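Local coordinates for Non-structural polyprotein (PDB 4GUA) that carries, as the nsP2-nsP3 precursor region of Sindbis virus, a cysteine protease, a macro domain and a zinc-binding region, and probably takes part in viral polyprotein processing, at residues His177-Val182 against Ala220-Val225. Sequence-based numbering, arbitrary orientation.
Sequences HHSVLV and ARYDLV
L181 lies against the ring of Y222: its CB sits 3.7 Å from the ring centroid and only 14° off the ring normal, a CH-pi contact over one face. With chi1 near 177°, CG is swung away from the leucine's backbone N, which brings CD2 to 4.0 Å from both CD1 and CE1 of Y222, the two side chains crossing at about a right angle. At the ring edge, S179 OG lies 3.9 Å from Y222 CE2.

L181 pairs with V225 in a parallel beta bridge. L181 N donates to L224 O at 3.0 Å, with an N-H...O angle of 162°, and the same oxygen receives a CA-H...O contact from V180. On the sheet face bearing V180 and L224, these side chains run side by side, V180 CG2 meeting L224 CD2 at 3.7 Å. Before strand 179-183, H177 crosses D223 at about a right angle, and D223 O sits over the centre of one imidazole face, 3.8 Å above the H177 ring plane.

Further out, L181 continues the pairing with F226, strand 194-199 bonds to V180 from the next position in the sheet, and N260 binds D223 OD1. The two parallel strands are neighbours in the middle of a seven-stranded mixed sheet, consistent with the methyltransferase-like domain of nsP2. The chemistry implies apolar packing on both sheet faces beside a polar start at H177, D223 and S179, with backbone bonds to L224 and F226 together placing L181 opposite V225.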
loop_
_atom_site.group_PDB
_atom_site.type_symbol
_atom_site.label_atom_id
_atom_site.label_comp_id
_atom_site.label_asym_id
_atom_site.label_seq_id
_atom_site.Cartn_x
_atom_site.Cartn_y
_atom_site.Cartn_z
ATOM N N HIS A 177 2.875 25.771 -7.496
ATOM C CA HIS A 177 4.185 26.035 -8.080
ATOM C C HIS A 177 4.095 26.629 -9.489
ATOM O O HIS A 177 3.298 26.177 -10.312
ATOM C CB HIS A 177 4.987 24.739 -8.100
ATOM C CG HIS A 177 4.880 23.955 -6.831
ATOM N ND1 HIS A 177 5.609 24.260 -5.701
ATOM C CD2 HIS A 177 4.110 22.890 -6.506
ATOM C CE1 HIS A 177 5.305 23.407 -4.740
ATOM N NE2 HIS A 177 4.396 22.566 -5.201
ATOM N N HIS A 178 4.893 27.661 -9.753
ATOM C CA HIS A 178 4.833 28.354 -11.038
ATOM C C HIS A 178 5.532 27.604 -12.171
ATOM O O HIS A 178 4.967 27.454 -13.258
ATOM C CB HIS A 178 5.439 29.756 -10.928
ATOM C CG HIS A 178 5.419 30.514 -12.220
ATOM N ND1 HIS A 178 4.251 30.819 -12.885
ATOM C CD2 HIS A 178 6.426 31.001 -12.983
ATOM C CE1 HIS A 178 4.537 31.473 -13.997
ATOM N NE2 HIS A 178 5.850 31.595 -14.081
ATOM N N SER A 179 6.757 27.146 -11.927
ATOM C CA SER A 179 7.544 26.502 -12.975
ATOM C C SER A 179 7.434 24.980 -12.881
ATOM O O SER A 179 7.769 24.385 -11.855
ATOM C CB SER A 179 9.005 26.941 -12.887
ATOM O OG SER A 179 9.735 26.502 -14.018
ATOM N N VAL A 180 6.990 24.361 -13.971
ATOM C CA VAL A 180 6.645 22.944 -13.980
ATOM C C VAL A 180 7.349 22.178 -15.092
ATOM O O VAL A 180 7.377 22.616 -16.241
ATOM C CB VAL A 180 5.128 22.762 -14.188
ATOM C CG1 VAL A 180 4.734 21.289 -14.081
ATOM C CG2 VAL A 180 4.356 23.596 -13.191
ATOM N N LEU A 181 7.913 21.026 -14.745
ATOM C CA LEU A 181 8.486 20.123 -15.738
ATOM C C LEU A 181 7.398 19.185 -16.228
ATOM O O LEU A 181 6.713 18.563 -15.428
ATOM C CB LEU A 181 9.629 19.318 -15.125
ATOM C CG LEU A 181 10.295 18.279 -16.022
ATOM C CD1 LEU A 181 10.870 18.916 -17.271
ATOM C CD2 LEU A 181 11.379 17.572 -15.233
ATOM N N VAL A 182 7.222 19.086 -17.537
ATOM C CA VAL A 182 6.122 18.298 -18.075
ATOM C C VAL A 182 6.625 17.231 -19.037
ATOM O O VAL A 182 7.287 17.529 -20.028
ATOM C CB VAL A 182 5.087 19.208 -18.786
ATOM C CG1 VAL A 182 4.238 18.412 -19.770
ATOM C CG2 VAL A 182 4.208 19.919 -17.757
ATOM N N ALA A 220 17.148 20.117 -15.112
ATOM C CA ALA A 220 17.206 20.987 -13.945
ATOM C C ALA A 220 16.187 20.480 -12.926
ATOM O O ALA A 220 15.487 19.496 -13.175
ATOM C CB ALA A 220 16.865 22.403 -14.342
ATOM N N ARG A 221 16.088 21.148 -11.781
ATOM C CA ARG A 221 15.171 20.704 -10.737
ATOM C C ARG A 221 13.971 21.638 -10.591
ATOM O O ARG A 221 14.101 22.856 -10.682
ATOM C CB ARG A 221 15.903 20.564 -9.407
ATOM C CG ARG A 221 16.873 19.415 -9.382
ATOM C CD ARG A 221 17.468 19.214 -8.006
ATOM N NE ARG A 221 18.652 18.359 -8.061
ATOM C CZ ARG A 221 18.636 17.032 -7.984
ATOM N NH1 ARG A 221 17.487 16.374 -7.841
ATOM N NH2 ARG A 221 19.776 16.357 -8.046
ATOM N N TYR A 222 12.806 21.050 -10.352
ATOM C CA TYR A 222 11.559 21.795 -10.304
ATOM C C TYR A 222 10.842 21.471 -9.011
ATOM O O TYR A 222 11.171 20.490 -8.343
ATOM C CB TYR A 222 10.673 21.420 -11.487
ATOM C CG TYR A 222 11.295 21.739 -12.826
ATOM C CD1 TYR A 222 12.302 20.940 -13.351
ATOM C CD2 TYR A 222 10.872 22.828 -13.568
ATOM C CE1 TYR A 222 12.872 21.219 -14.573
ATOM C CE2 TYR A 222 11.435 23.116 -14.794
ATOM C CZ TYR A 222 12.436 22.309 -15.293
ATOM O OH TYR A 222 13.003 22.593 -16.518
ATOM N N ASP A 223 9.892 22.321 -8.637
ATOM C CA ASP A 223 9.072 22.056 -7.466
ATOM C C ASP A 223 7.868 21.205 -7.836
ATOM O O ASP A 223 7.242 20.588 -6.975
ATOM C CB ASP A 223 8.634 23.367 -6.829
ATOM C CG ASP A 223 9.792 24.133 -6.250
ATOM O OD1 ASP A 223 10.767 23.492 -5.815
ATOM O OD2 ASP A 223 9.740 25.375 -6.238
ATOM N N LEU A 224 7.571 21.147 -9.130
ATOM C CA LEU A 224 6.500 20.304 -9.625
ATOM C C LEU A 224 6.910 19.581 -10.894
ATOM O O LEU A 224 7.361 20.198 -11.864
ATOM C CB LEU A 224 5.236 21.120 -9.889
ATOM C CG LEU A 224 4.045 20.287 -10.379
ATOM C CD1 LEU A 224 3.633 19.259 -9.326
ATOM C CD2 LEU A 224 2.861 21.174 -10.751
ATOM N N VAL A 225 6.772 18.262 -10.869
ATOM C CA VAL A 225 6.963 17.446 -12.060
ATOM C C VAL A 225 5.651 16.755 -12.388
ATOM O O VAL A 225 5.009 16.215 -11.505
ATOM C CB VAL A 225 8.050 16.375 -11.857
ATOM C CG1 VAL A 225 8.171 15.502 -13.099
ATOM C CG2 VAL A 225 9.380 17.026 -11.519
#